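Local atomic coordinates of SusD-like carbohydrate binding protein BF1063 (Bacteroides fragilis NCTC 9343, PDB entry 3I4G), a protein that probably binds carbohydrate at the outer membrane, consistent with the glycan capture and uptake role of SusD-family proteins. Residues A[48-54]-A[381-385]; A[279-285]-A[356-362]; A[292-296]-A[424-428]; A[395-400]-A[436-441]. All coordinates share one frame; numbering follows the deposited sequence.

In the fold
Along the chain the order is 48-54, 279-285, 292-296, 356-362, 381-385, 395-400, 424-428 and 436-441, so contact 2 is nested inside the loop closed by contact 1, while contact 3 alternates with each of the others. Contact 1, about 6 Å from the chain's centre, brings the N-terminal part of the chain onto strand 380-386, which runs on into helix 387-400 of contact 4. Contacts 1 and 2 have centres about 18 Å apart and touch where Ile54 packs on Met362. Contacts 3 and 4, also about 18 Å apart between centres, meet through Val428 against Ile439 and Leu436. Contact 1 thus links the N-terminal part to the SusD family region, which contacts 2 to 4 knit together internally.

Contact 1: A[48-54]-A[381-385]; sequences WSYHGMI and LTPVI
With CG of Met53 anti to its backbone N (chi1 -179°) and the chain bending only at the last torsion (chi3 73°), this selenomethionine runs out to the strand and turns its methyl toward Thr382 OG1. Val384 sets CG1 anti to its own N, which turns both methyl branches toward Trp48. The contact joins the short helix 50-54, in the N-terminal part of the chain, to strand 380-386, which pairs antiparallel with strand 254-257. Val384 and Ile385 both face Phe253 in a classic beta bulge, the point at which the strand turns its corner.

The indole and the valine cross at about a right angle. Val384 CG2 lies over one face of the Trp48 five-membered ring, 4.1 Å from its centroid and 21° off the normal, a CH-pi contact. CG1 sits by the pyrrole side, 3.5 Å from Trp48 NE1, whose hydrogen bond goes to Tyr135 OH. The selenium of Met53 rests 3.8 Å from Val384 CG2, so one methyl packs against both the ring and the selenoether. Beyond it, Met53 and Thr382 slide past each other in opposite directions, and Met53 CE comes 3.6 Å from Pro383 O. At the other end of the packing Ile54 CD1 reaches Thr382 CG2.

On the helix side, Ser49 is the N-cap: its OG accepts from Gly52 N at 3.1 Å and also bonds to Glu41. Polar contact across the segments runs through a water, which donates to Trp48 O at 2.7 Å and lies 2.8 Å from Thr382 OG1.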
loop_
_atom_site.group_PDB
_atom_site.type_symbol
_atom_site.label_atom_id
_atom_site.label_comp_id
_atom_site.label_asym_id
_atom_site.label_seq_id
_atom_site.Cartn_x
_atom_site.Cartn_y
_atom_site.Cartn_z
ATOM N N TRP A 48 3.909 -7.287 -0.491
ATOM C CA TRP A 48 3.941 -6.632 0.811
ATOM C C TRP A 48 5.314 -6.131 1.214
ATOM O O TRP A 48 5.462 -5.631 2.313
ATOM C CB TRP A 48 3.418 -7.564 1.903
ATOM C CG TRP A 48 2.025 -8.050 1.625
ATOM C CD1 TRP A 48 1.013 -7.345 1.057
ATOM C CD2 TRP A 48 1.478 -9.354 1.918
ATOM N NE1 TRP A 48 -0.114 -8.113 0.983
ATOM C CE2 TRP A 48 0.148 -9.353 1.487
ATOM C CE3 TRP A 48 1.998 -10.509 2.469
ATOM C CZ2 TRP A 48 -0.668 -10.458 1.596
ATOM C CZ3 TRP A 48 1.191 -11.612 2.580
ATOM C CH2 TRP A 48 -0.117 -11.597 2.128
ATOM N N SER A 49 6.321 -6.279 0.354
ATOM C CA SER A 49 7.653 -5.760 0.665
ATOM C C SER A 49 7.640 -4.236 0.550
ATOM O O SER A 49 6.674 -3.636 0.046
ATOM C CB SER A 49 8.719 -6.355 -0.242
ATOM O OG SER A 49 8.705 -5.792 -1.552
ATOM N N TYR A 50 8.672 -3.567 1.021
ATOM C CA TYR A 50 8.576 -2.095 1.006
ATOM C C TYR A 50 8.508 -1.554 -0.416
ATOM O O TYR A 50 7.797 -0.587 -0.672
ATOM C CB TYR A 50 9.657 -1.403 1.868
ATOM C CG TYR A 50 11.073 -1.355 1.378
ATOM C CD1 TYR A 50 11.435 -0.462 0.389
ATOM C CD2 TYR A 50 12.067 -2.154 1.904
ATOM C CE1 TYR A 50 12.722 -0.363 -0.035
ATOM C CE2 TYR A 50 13.372 -2.050 1.450
ATOM C CZ TYR A 50 13.690 -1.165 0.508
ATOM O OH TYR A 50 15.014 -1.110 0.099
ATOM N N HIS A 51 9.271 -2.121 -1.335
ATOM C CA HIS A 51 9.203 -1.686 -2.724
ATOM C C HIS A 51 7.956 -2.243 -3.406
ATOM O O HIS A 51 7.384 -1.593 -4.303
ATOM C CB HIS A 51 10.471 -2.082 -3.485
ATOM C CG HIS A 51 10.703 -1.347 -4.777
ATOM N ND1 HIS A 51 9.730 -1.095 -5.717
ATOM C CD2 HIS A 51 11.852 -0.885 -5.298
ATOM C CE1 HIS A 51 10.277 -0.476 -6.756
ATOM N NE2 HIS A 51 11.571 -0.337 -6.526
ATOM N N GLY A 52 7.469 -3.402 -3.001
ATOM C CA GLY A 52 6.294 -3.956 -3.620
ATOM C C GLY A 52 4.989 -3.324 -3.219
ATOM O O GLY A 52 4.053 -3.285 -4.028
HETATM N N MSE A 53 4.937 -2.819 -1.986
HETATM C CA MSE A 53 3.740 -2.227 -1.433
HETATM C C MSE A 53 3.845 -0.708 -1.307
HETATM O O MSE A 53 3.284 0.020 -2.112
HETATM C CB MSE A 53 3.434 -2.876 -0.069
HETATM C CG MSE A 53 2.142 -2.353 0.640
HETATM SE SE MSE A 53 1.631 -3.391 2.139
HETATM C CE MSE A 53 3.079 -2.779 3.324
ATOM N N ILE A 54 4.604 -0.211 -0.344
ATOM C CA ILE A 54 4.694 1.239 -0.078
ATOM C C ILE A 54 5.078 2.006 -1.308
ATOM O O ILE A 54 4.429 3.007 -1.664
ATOM C CB ILE A 54 5.671 1.498 1.083
ATOM C CG1 ILE A 54 5.099 0.941 2.378
ATOM C CG2 ILE A 54 5.976 2.999 1.248
ATOM C CD1 ILE A 54 6.178 0.731 3.476
ATOM N N LEU A 381 7.703 -1.930 10.943
ATOM C CA LEU A 381 6.367 -2.507 10.976
ATOM C C LEU A 381 5.533 -1.803 9.922
ATOM O O LEU A 381 5.287 -0.580 10.029
ATOM C CB LEU A 381 5.791 -2.375 12.374
ATOM C CG LEU A 381 4.486 -3.059 12.752
ATOM C CD1 LEU A 381 3.287 -2.467 11.993
ATOM C CD2 LEU A 381 4.593 -4.547 12.510
ATOM N N THR A 382 5.103 -2.553 8.909
ATOM C CA THR A 382 4.315 -1.977 7.808
ATOM C C THR A 382 2.964 -2.668 7.728
ATOM O O THR A 382 2.864 -3.829 7.264
ATOM C CB THR A 382 5.058 -2.064 6.480
ATOM O OG1 THR A 382 5.266 -3.435 6.144
ATOM C CG2 THR A 382 6.401 -1.358 6.580
ATOM N N PRO A 383 1.896 -1.998 8.185
ATOM C CA PRO A 383 0.573 -2.599 8.063
ATOM C C PRO A 383 0.132 -2.861 6.631
ATOM O O PRO A 383 0.450 -2.073 5.721
ATOM C CB PRO A 383 -0.335 -1.540 8.692
ATOM C CG PRO A 383 0.577 -0.836 9.677
ATOM C CD PRO A 383 1.840 -0.724 8.938
ATOM N N VAL A 384 -0.592 -3.971 6.464
ATOM C CA VAL A 384 -1.192 -4.365 5.201
ATOM C C VAL A 384 -2.697 -4.124 5.259
ATOM O O VAL A 384 -3.300 -3.619 4.313
ATOM C CB VAL A 384 -0.855 -5.830 4.895
ATOM C CG1 VAL A 384 -1.519 -6.241 3.608
ATOM C CG2 VAL A 384 0.657 -6.021 4.768
ATOM N N ILE A 385 -3.338 -4.487 6.366
ATOM C CA ILE A 385 -4.755 -4.246 6.597
ATOM C C ILE A 385 -4.918 -3.577 7.951
ATOM O O ILE A 385 -4.555 -4.139 8.989
ATOM C CB ILE A 385 -5.601 -5.539 6.609
ATOM C CG1 ILE A 385 -5.481 -6.327 5.293
ATOM C CG2 ILE A 385 -7.079 -5.240 6.938
ATOM C CD1 ILE A 385 -6.040 -5.648 4.026
HETATM O O HOH W 1 6.825 -3.905 3.895
#

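Contact 2: A[279-285]-A[356-362]; sequences SLVNPAA and SRTGFMM
Arg357 N gives Asn282 OD1 a nearly straight hydrogen bond (2.9 Å, 168°), coming from well above the carbonyl plane of the amide, and a second direct bond runs from Thr358 OG1 to Pro283 O at 2.8 Å. The other end of the Asn282 amide turns back on its own segment: ND2 donates to Ser279 O and Val281 O, so bonds at both ends fix the rotation of the group.

Waters bridge two further places, one between Ser279 OG and Ser356 N, the other from Val281 O to Met362 N.

Strands 281-283 and 360-362 cross at 121° and belong to separate two-stranded antiparallel sheets, with strands 63-65 and 323-325 respectively. Before the second strand, Ser356 OG accepts from Thr358 N and Gly359 N, an ST turn and an ST motif, and Thr358 OG1 accepts from Phe360 N in another ST turn.

Two apolar pairs lie beside these bonds: Pro283 CB packs 3.8 Å from Phe360 CB, and Val281 CG1 meets Met362 CB at 4.1 Å. Carbon also meets oxygen twice. Pro283 O lies at the ring edge, 3.4 Å from Phe360 CD2, and Met361, bent at chi2 and chi3, brings its methyl CE to 3.5 Å from Ser279 OG.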
loop_
_atom_site.group_PDB
_atom_site.type_symbol
_atom_site.label_atom_id
_atom_site.label_comp_id
_atom_site.label_asym_id
_atom_site.label_seq_id
_atom_site.Cartn_x
_atom_site.Cartn_y
_atom_site.Cartn_z
ATOM N N SER A 279 16.536 9.083 -0.267
ATOM C CA SER A 279 15.387 9.897 -0.707
ATOM C C SER A 279 14.651 9.309 -1.889
ATOM O O SER A 279 14.230 10.027 -2.785
ATOM C CB SER A 279 15.815 11.340 -1.041
ATOM O OG SER A 279 16.473 11.963 0.062
ATOM N N LEU A 280 14.444 7.999 -1.914
ATOM C CA LEU A 280 13.762 7.399 -3.088
ATOM C C LEU A 280 12.270 7.725 -3.142
ATOM O O LEU A 280 11.722 7.882 -4.218
ATOM C CB LEU A 280 13.993 5.888 -3.124
ATOM C CG LEU A 280 13.436 5.170 -4.364
ATOM C CD1 LEU A 280 13.961 5.778 -5.650
ATOM C CD2 LEU A 280 13.722 3.670 -4.347
ATOM N N VAL A 281 11.604 7.778 -1.977
ATOM C CA VAL A 281 10.137 8.003 -1.855
ATOM C C VAL A 281 9.807 9.483 -1.751
ATOM O O VAL A 281 10.211 10.122 -0.807
ATOM C CB VAL A 281 9.566 7.257 -0.635
ATOM C CG1 VAL A 281 8.061 7.470 -0.567
ATOM C CG2 VAL A 281 9.935 5.797 -0.714
ATOM N N ASN A 282 9.128 10.066 -2.759
ATOM C CA ASN A 282 8.880 11.513 -2.827
ATOM C C ASN A 282 7.392 11.881 -2.997
ATOM O O ASN A 282 6.857 11.822 -4.110
ATOM C CB ASN A 282 9.653 12.106 -4.033
ATOM C CG ASN A 282 11.167 11.878 -4.045
ATOM O OD1 ASN A 282 11.780 12.089 -5.082
ATOM N ND2 ASN A 282 11.789 11.558 -2.899
ATOM N N PRO A 283 6.695 12.240 -1.911
ATOM C CA PRO A 283 5.300 12.677 -2.045
ATOM C C PRO A 283 5.157 13.844 -2.994
ATOM O O PRO A 283 6.050 14.656 -3.125
ATOM C CB PRO A 283 4.919 13.062 -0.608
ATOM C CG PRO A 283 5.854 12.243 0.265
ATOM C CD PRO A 283 7.142 12.196 -0.521
ATOM N N ALA A 284 4.023 13.905 -3.667
ATOM C CA ALA A 284 3.726 14.930 -4.642
ATOM C C ALA A 284 2.792 16.015 -4.138
ATOM O O ALA A 284 2.039 15.840 -3.173
ATOM C CB ALA A 284 3.071 14.290 -5.870
ATOM N N ALA A 285 2.794 17.148 -4.837
ATOM C CA ALA A 285 1.906 18.272 -4.514
ATOM C C ALA A 285 0.449 17.853 -4.443
ATOM O O ALA A 285 -0.276 18.356 -3.597
ATOM C CB ALA A 285 2.054 19.432 -5.528
ATOM N N SER A 356 15.376 14.501 -2.655
ATOM C CA SER A 356 14.020 14.525 -3.125
ATOM C C SER A 356 13.860 15.233 -4.446
ATOM O O SER A 356 14.443 16.282 -4.684
ATOM C CB SER A 356 13.140 15.263 -2.089
ATOM O OG SER A 356 11.791 15.371 -2.546
ATOM N N ARG A 357 13.051 14.674 -5.320
ATOM C CA ARG A 357 12.727 15.309 -6.595
ATOM C C ARG A 357 11.524 16.216 -6.487
ATOM O O ARG A 357 11.236 16.991 -7.403
ATOM C CB ARG A 357 12.460 14.264 -7.674
ATOM C CG ARG A 357 13.697 13.618 -8.168
ATOM C CD ARG A 357 14.510 14.525 -9.156
ATOM N NE ARG A 357 15.761 13.836 -9.397
ATOM C CZ ARG A 357 16.824 13.908 -8.599
ATOM N NH1 ARG A 357 16.935 14.854 -7.676
ATOM N NH2 ARG A 357 17.791 13.040 -8.764
ATOM N N THR A 358 10.790 16.156 -5.374
ATOM C CA THR A 358 9.584 16.966 -5.207
ATOM C C THR A 358 9.691 18.075 -4.166
ATOM O O THR A 358 8.937 19.039 -4.230
ATOM C CB THR A 358 8.395 16.101 -4.799
ATOM O OG1 THR A 358 8.690 15.518 -3.527
ATOM C CG2 THR A 358 8.089 14.961 -5.802
ATOM N N GLY A 359 10.561 17.936 -3.176
ATOM C CA GLY A 359 10.565 18.866 -2.050
ATOM C C GLY A 359 9.843 18.288 -0.846
ATOM O O GLY A 359 9.878 18.890 0.236
ATOM N N PHE A 360 9.172 17.149 -1.014
ATOM C CA PHE A 360 8.530 16.436 0.096
ATOM C C PHE A 360 9.293 15.146 0.347
ATOM O O PHE A 360 9.983 14.600 -0.538
ATOM C CB PHE A 360 7.078 16.104 -0.213
ATOM C CG PHE A 360 6.185 17.311 -0.393
ATOM C CD1 PHE A 360 5.815 18.060 0.707
ATOM C CD2 PHE A 360 5.707 17.689 -1.647
ATOM C CE1 PHE A 360 4.971 19.145 0.574
ATOM C CE2 PHE A 360 4.863 18.775 -1.775
ATOM C CZ PHE A 360 4.520 19.508 -0.689
HETATM N N MSE A 361 9.095 14.637 1.547
HETATM C CA MSE A 361 9.586 13.345 1.970
HETATM C C MSE A 361 8.511 12.638 2.771
HETATM O O MSE A 361 7.568 13.274 3.254
HETATM C CB MSE A 361 10.845 13.504 2.796
HETATM C CG MSE A 361 12.034 14.065 2.043
HETATM SE SE MSE A 361 12.706 12.740 0.702
HETATM C CE MSE A 361 13.526 11.624 1.833
HETATM N N MSE A 362 8.656 11.321 2.930
HETATM C CA MSE A 362 7.715 10.547 3.738
HETATM C C MSE A 362 8.164 10.472 5.186
HETATM O O MSE A 362 9.251 10.025 5.492
HETATM C CB MSE A 362 7.569 9.113 3.181
HETATM C CG MSE A 362 6.613 8.241 3.984
HETATM SE SE MSE A 362 6.351 6.505 3.131
HETATM C CE MSE A 362 8.001 5.793 3.596
HETATM O O HOH W 2 16.047 14.752 0.234
HETATM O O HOH W 3 10.639 9.607 1.838
#

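Contact 3: A[292-296]-A[424-428]; sequences EFKDG and NMPPV
Met425 drapes its selenoether over the turn formed by Phe293 to Gly296, its methyl lying against the start of the turn and its selenium against Lys294. The turn is a type I beta turn, closed by Gly296 N to Phe293 O at 2.8 Å, in the loop between helices 285-288 and 317-322. Its partner is the loop leading from helix 414-418 to helix 433-447, so the contact joins two irregular connections within the SusD family region, about 24 Å from the chain's centre to the centre of the contact.

The selenomethionine is curled rather than extended: CG stands anti to the carbonyl carbon (chi1 -72°), and further bends at chi2 and chi3 bring CE back over the turn. There CE touches two oxygens, 3.3 Å from Phe293 O and 3.3 Å from Glu292 OE1. The glutamate, extended beyond CG, crosses the selenomethionine obliquely, and OE1 has its main partner in a salt bridge with Arg418, whose NE also bonds to Pro426 O. Arg418 therefore ties both sides of the contact to helix 414-418. The selenium of Met425 lies 3.7 Å from Lys294 O.

Pro426 brings the edge of its ring to the second half of the turn, CD being 3.5 Å from Lys294 O and CG the same distance from Asp295 O. Gly296, with phi at 86°, faces the proline ring by its backbone alone, and Gly296 N approaches Pro426 CG at 3.9 Å. Toward solvent, a water accepts from Lys294 NZ at 2.8 Å and reaches Asn424 O by a weak bond.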
loop_
_atom_site.group_PDB
_atom_site.type_symbol
_atom_site.label_atom_id
_atom_site.label_comp_id
_atom_site.label_asym_id
_atom_site.label_seq_id
_atom_site.Cartn_x
_atom_site.Cartn_y
_atom_site.Cartn_z
ATOM N N GLU A 292 -7.569 18.477 4.242
ATOM C CA GLU A 292 -8.377 19.622 4.619
ATOM C C GLU A 292 -7.658 20.585 5.556
ATOM O O GLU A 292 -6.641 20.268 6.145
ATOM C CB GLU A 292 -9.644 19.125 5.307
ATOM C CG GLU A 292 -10.564 18.355 4.382
ATOM C CD GLU A 292 -11.544 17.426 5.096
ATOM O OE1 GLU A 292 -11.674 17.452 6.333
ATOM O OE2 GLU A 292 -12.264 16.694 4.373
ATOM N N PHE A 293 -8.219 21.800 5.699
ATOM C CA PHE A 293 -7.852 22.646 6.796
ATOM C C PHE A 293 -8.418 21.979 8.056
ATOM O O PHE A 293 -9.291 21.106 8.005
ATOM C CB PHE A 293 -8.433 24.058 6.633
ATOM C CG PHE A 293 -7.761 24.872 5.559
ATOM C CD1 PHE A 293 -6.449 25.302 5.725
ATOM C CD2 PHE A 293 -8.441 25.271 4.431
ATOM C CE1 PHE A 293 -5.847 26.082 4.745
ATOM C CE2 PHE A 293 -7.822 26.031 3.453
ATOM C CZ PHE A 293 -6.541 26.431 3.615
ATOM N N LYS A 294 -7.963 22.436 9.213
ATOM C CA LYS A 294 -8.383 21.878 10.501
ATOM C C LYS A 294 -9.885 21.958 10.742
ATOM O O LYS A 294 -10.427 21.108 11.460
ATOM C CB LYS A 294 -7.651 22.601 11.633
ATOM C CG LYS A 294 -6.240 22.186 11.745
ATOM C CD LYS A 294 -6.044 21.032 12.652
ATOM C CE LYS A 294 -6.114 21.440 14.119
ATOM N NZ LYS A 294 -5.699 20.261 14.956
ATOM N N ASP A 295 -10.571 22.956 10.186
ATOM C CA ASP A 295 -12.034 23.038 10.325
ATOM C C ASP A 295 -12.797 22.152 9.336
ATOM O O ASP A 295 -14.023 22.212 9.242
ATOM C CB ASP A 295 -12.515 24.508 10.216
ATOM C CG ASP A 295 -12.421 25.066 8.825
ATOM O OD1 ASP A 295 -11.820 24.423 7.919
ATOM O OD2 ASP A 295 -12.980 26.172 8.611
ATOM N N GLY A 296 -12.069 21.331 8.582
ATOM C CA GLY A 296 -12.687 20.378 7.671
ATOM C C GLY A 296 -13.030 20.896 6.295
ATOM O O GLY A 296 -13.605 20.161 5.478
ATOM N N ASN A 424 -8.735 13.928 15.272
ATOM C CA ASN A 424 -9.837 14.744 15.795
ATOM C C ASN A 424 -10.373 15.763 14.791
ATOM O O ASN A 424 -10.516 16.957 15.085
ATOM C CB ASN A 424 -9.414 15.433 17.081
ATOM C CG ASN A 424 -10.586 16.040 17.824
ATOM O OD1 ASN A 424 -11.655 15.436 17.879
ATOM N ND2 ASN A 424 -10.379 17.220 18.399
HETATM N N MSE A 425 -10.642 15.271 13.590
HETATM C CA MSE A 425 -11.193 16.109 12.537
HETATM C C MSE A 425 -12.728 16.159 12.610
HETATM O O MSE A 425 -13.342 15.212 13.078
HETATM C CB MSE A 425 -10.707 15.613 11.179
HETATM C CG MSE A 425 -9.239 15.927 10.951
HETATM SE SE MSE A 425 -8.880 17.850 10.671
HETATM C CE MSE A 425 -9.617 17.967 8.926
ATOM N N PRO A 426 -13.331 17.247 12.116
ATOM C CA PRO A 426 -14.776 17.389 12.269
ATOM C C PRO A 426 -15.586 16.292 11.608
ATOM O O PRO A 426 -15.298 15.913 10.479
ATOM C CB PRO A 426 -15.084 18.724 11.569
ATOM C CG PRO A 426 -13.861 19.425 11.428
ATOM C CD PRO A 426 -12.732 18.438 11.499
ATOM N N PRO A 427 -16.635 15.810 12.288
ATOM C CA PRO A 427 -17.418 14.725 11.705
ATOM C C PRO A 427 -18.193 15.087 10.434
ATOM O O PRO A 427 -18.573 16.247 10.209
ATOM C CB PRO A 427 -18.403 14.364 12.824
ATOM C CG PRO A 427 -18.427 15.509 13.721
ATOM C CD PRO A 427 -17.093 16.149 13.640
ATOM N N VAL A 428 -18.331 14.078 9.581
ATOM C CA VAL A 428 -19.132 14.106 8.366
ATOM C C VAL A 428 -20.590 13.858 8.729
ATOM O O VAL A 428 -20.882 13.015 9.565
ATOM C CB VAL A 428 -18.642 13.019 7.373
ATOM C CG1 VAL A 428 -19.580 12.861 6.181
ATOM C CG2 VAL A 428 -17.224 13.347 6.899
HETATM O O HOH W 4 -9.788 19.986 13.805
HETATM O O HOH W 5 -7.540 18.331 14.191
#

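Contact 4: A[395-400]-A[436-441]; sequences LECLVE and LREIVR
The Arg437 guanidinium receives the Glu400 carboxylate at its edge, both oxygens lying near or in its plane, while one face of the Arg441 guanidinium carries Arg437 CD, offset toward the rim. Water 6 lies in plane at the edge of the Arg441 group. These charges border an antiparallel helix pair, 387-400 against 433-447, whose short segments run at 161° with axes 9.9 Å apart.

Arg437 holds Glu400 side-on with two nitrogens. NE donates to Glu400 OE2 at 2.8 Å on its syn side, and NH2 donates to Glu400 OE1 at 3.0 Å in a nearly straight bond (173°) that meets the oxygen from above the carboxylate plane. The two groups are therefore twisted, with planes 48° apart. A bend at chi3 in Arg437 and one at chi2 in Glu400 bring the groups together. Arg441 NH2 adds a long salt bridge to OE2, completing a network that probably steadies the carboxylate's negative charge.

Beside it the interface is apolar. Leu395 CD2 packs 3.6 Å from Val440 CG2, and Val399 CG2 lies 3.8 Å from Leu436 CD2. Leu410 of helix 407-412 touches both leucines. Glu396, salt-bridged to Arg460, shares water 6 with Glu400: the water donates to Glu396 OE2 and Glu400 OE2, and accepts from Arg441 NE at 2.9 Å.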
loop_
_atom_site.group_PDB
_atom_site.type_symbol
_atom_site.label_atom_id
_atom_site.label_comp_id
_atom_site.label_asym_id
_atom_site.label_seq_id
_atom_site.Cartn_x
_atom_site.Cartn_y
_atom_site.Cartn_z
ATOM N N LEU A 395 -18.280 1.436 4.550
ATOM C CA LEU A 395 -19.066 2.590 4.136
ATOM C C LEU A 395 -19.070 2.709 2.607
ATOM O O LEU A 395 -20.130 2.954 2.022
ATOM C CB LEU A 395 -18.532 3.855 4.798
ATOM C CG LEU A 395 -19.319 5.138 4.493
ATOM C CD1 LEU A 395 -20.803 5.011 4.866
ATOM C CD2 LEU A 395 -18.670 6.313 5.223
ATOM N N GLU A 396 -17.928 2.566 1.948
ATOM C CA GLU A 396 -17.885 2.628 0.488
ATOM C C GLU A 396 -18.831 1.598 -0.104
ATOM O O GLU A 396 -19.584 1.894 -1.030
ATOM C CB GLU A 396 -16.462 2.420 -0.037
ATOM C CG GLU A 396 -16.360 2.375 -1.554
ATOM C CD GLU A 396 -14.977 2.177 -2.112
ATOM O OE1 GLU A 396 -13.973 2.183 -1.379
ATOM O OE2 GLU A 396 -14.937 2.033 -3.353
ATOM N N CYS A 397 -18.807 0.385 0.419
ATOM C CA CYS A 397 -19.656 -0.695 -0.092
ATOM C C CYS A 397 -21.135 -0.380 0.112
ATOM O O CYS A 397 -21.962 -0.653 -0.776
ATOM C CB CYS A 397 -19.291 -2.054 0.523
ATOM S SG CYS A 397 -17.725 -2.725 -0.042
ATOM N N LEU A 398 -21.504 0.148 1.271
ATOM C CA LEU A 398 -22.920 0.500 1.502
ATOM C C LEU A 398 -23.377 1.550 0.511
ATOM O O LEU A 398 -24.484 1.456 -0.040
ATOM C CB LEU A 398 -23.144 1.038 2.907
ATOM C CG LEU A 398 -22.965 0.074 4.068
ATOM C CD1 LEU A 398 -23.122 0.896 5.384
ATOM C CD2 LEU A 398 -23.956 -1.086 4.030
ATOM N N VAL A 399 -22.560 2.584 0.306
ATOM C CA VAL A 399 -22.873 3.642 -0.655
ATOM C C VAL A 399 -23.050 3.074 -2.065
ATOM O O VAL A 399 -24.055 3.328 -2.746
ATOM C CB VAL A 399 -21.788 4.686 -0.690
ATOM C CG1 VAL A 399 -21.961 5.654 -1.908
ATOM C CG2 VAL A 399 -21.762 5.447 0.641
ATOM N N GLU A 400 -22.151 2.205 -2.477
ATOM C CA GLU A 400 -22.211 1.657 -3.844
ATOM C C GLU A 400 -23.312 0.647 -4.006
ATOM O O GLU A 400 -23.825 0.449 -5.125
ATOM C CB GLU A 400 -20.863 1.031 -4.219
ATOM C CG GLU A 400 -19.715 1.982 -4.311
ATOM C CD GLU A 400 -19.794 2.963 -5.452
ATOM O OE1 GLU A 400 -20.696 2.880 -6.306
ATOM O OE2 GLU A 400 -18.953 3.881 -5.479
ATOM N N LEU A 436 -21.641 11.483 -0.982
ATOM C CA LEU A 436 -20.881 10.715 -0.003
ATOM C C LEU A 436 -19.799 9.832 -0.676
ATOM O O LEU A 436 -18.739 9.599 -0.096
ATOM C CB LEU A 436 -21.817 9.890 0.886
ATOM C CG LEU A 436 -21.222 9.153 2.068
ATOM C CD1 LEU A 436 -20.417 10.072 3.022
ATOM C CD2 LEU A 436 -22.348 8.433 2.854
ATOM N N ARG A 437 -20.023 9.396 -1.913
ATOM C CA ARG A 437 -19.007 8.615 -2.621
ATOM C C ARG A 437 -17.693 9.380 -2.641
ATOM O O ARG A 437 -16.637 8.830 -2.321
ATOM C CB ARG A 437 -19.438 8.270 -4.069
ATOM C CG ARG A 437 -18.341 7.634 -4.889
ATOM C CD ARG A 437 -18.717 7.398 -6.332
ATOM N NE ARG A 437 -19.768 6.390 -6.417
ATOM C CZ ARG A 437 -21.069 6.623 -6.607
ATOM N NH1 ARG A 437 -21.537 7.849 -6.779
ATOM N NH2 ARG A 437 -21.925 5.602 -6.669
ATOM N N GLU A 438 -17.747 10.660 -2.987
ATOM C CA GLU A 438 -16.532 11.438 -3.152
ATOM C C GLU A 438 -15.902 11.753 -1.798
ATOM O O GLU A 438 -14.683 11.798 -1.678
ATOM C CB GLU A 438 -16.797 12.698 -3.992
ATOM C CG GLU A 438 -17.492 12.447 -5.356
ATOM C CD GLU A 438 -16.824 11.361 -6.232
ATOM O OE1 GLU A 438 -17.585 10.597 -6.886
ATOM O OE2 GLU A 438 -15.562 11.247 -6.262
ATOM N N ILE A 439 -16.729 11.937 -0.773
ATOM C CA ILE A 439 -16.227 12.166 0.565
ATOM C C ILE A 439 -15.489 10.918 1.066
ATOM O O ILE A 439 -14.412 11.031 1.646
ATOM C CB ILE A 439 -17.379 12.523 1.516
ATOM C CG1 ILE A 439 -17.928 13.896 1.165
ATOM C CG2 ILE A 439 -16.949 12.445 2.994
ATOM C CD1 ILE A 439 -19.260 14.226 1.830
ATOM N N VAL A 440 -16.058 9.731 0.851
ATOM C CA VAL A 440 -15.413 8.501 1.325
ATOM C C VAL A 440 -14.120 8.232 0.556
ATOM O O VAL A 440 -13.117 7.830 1.145
ATOM C CB VAL A 440 -16.366 7.294 1.267
ATOM C CG1 VAL A 440 -15.681 6.077 1.838
ATOM C CG2 VAL A 440 -17.614 7.560 2.061
ATOM N N ARG A 441 -14.130 8.409 -0.756
ATOM C CA ARG A 441 -12.914 8.197 -1.548
ATOM C C ARG A 441 -11.833 9.129 -1.097
ATOM O O ARG A 441 -10.667 8.735 -0.981
ATOM C CB ARG A 441 -13.158 8.385 -3.048
ATOM C CG ARG A 441 -14.032 7.299 -3.620
ATOM C CD ARG A 441 -14.076 7.371 -5.120
ATOM N NE ARG A 441 -14.902 6.285 -5.673
ATOM C CZ ARG A 441 -15.096 6.097 -6.975
ATOM N NH1 ARG A 441 -14.610 6.962 -7.845
ATOM N NH2 ARG A 441 -15.819 5.050 -7.394
HETATM O O HOH W 6 -16.374 3.924 -4.726
#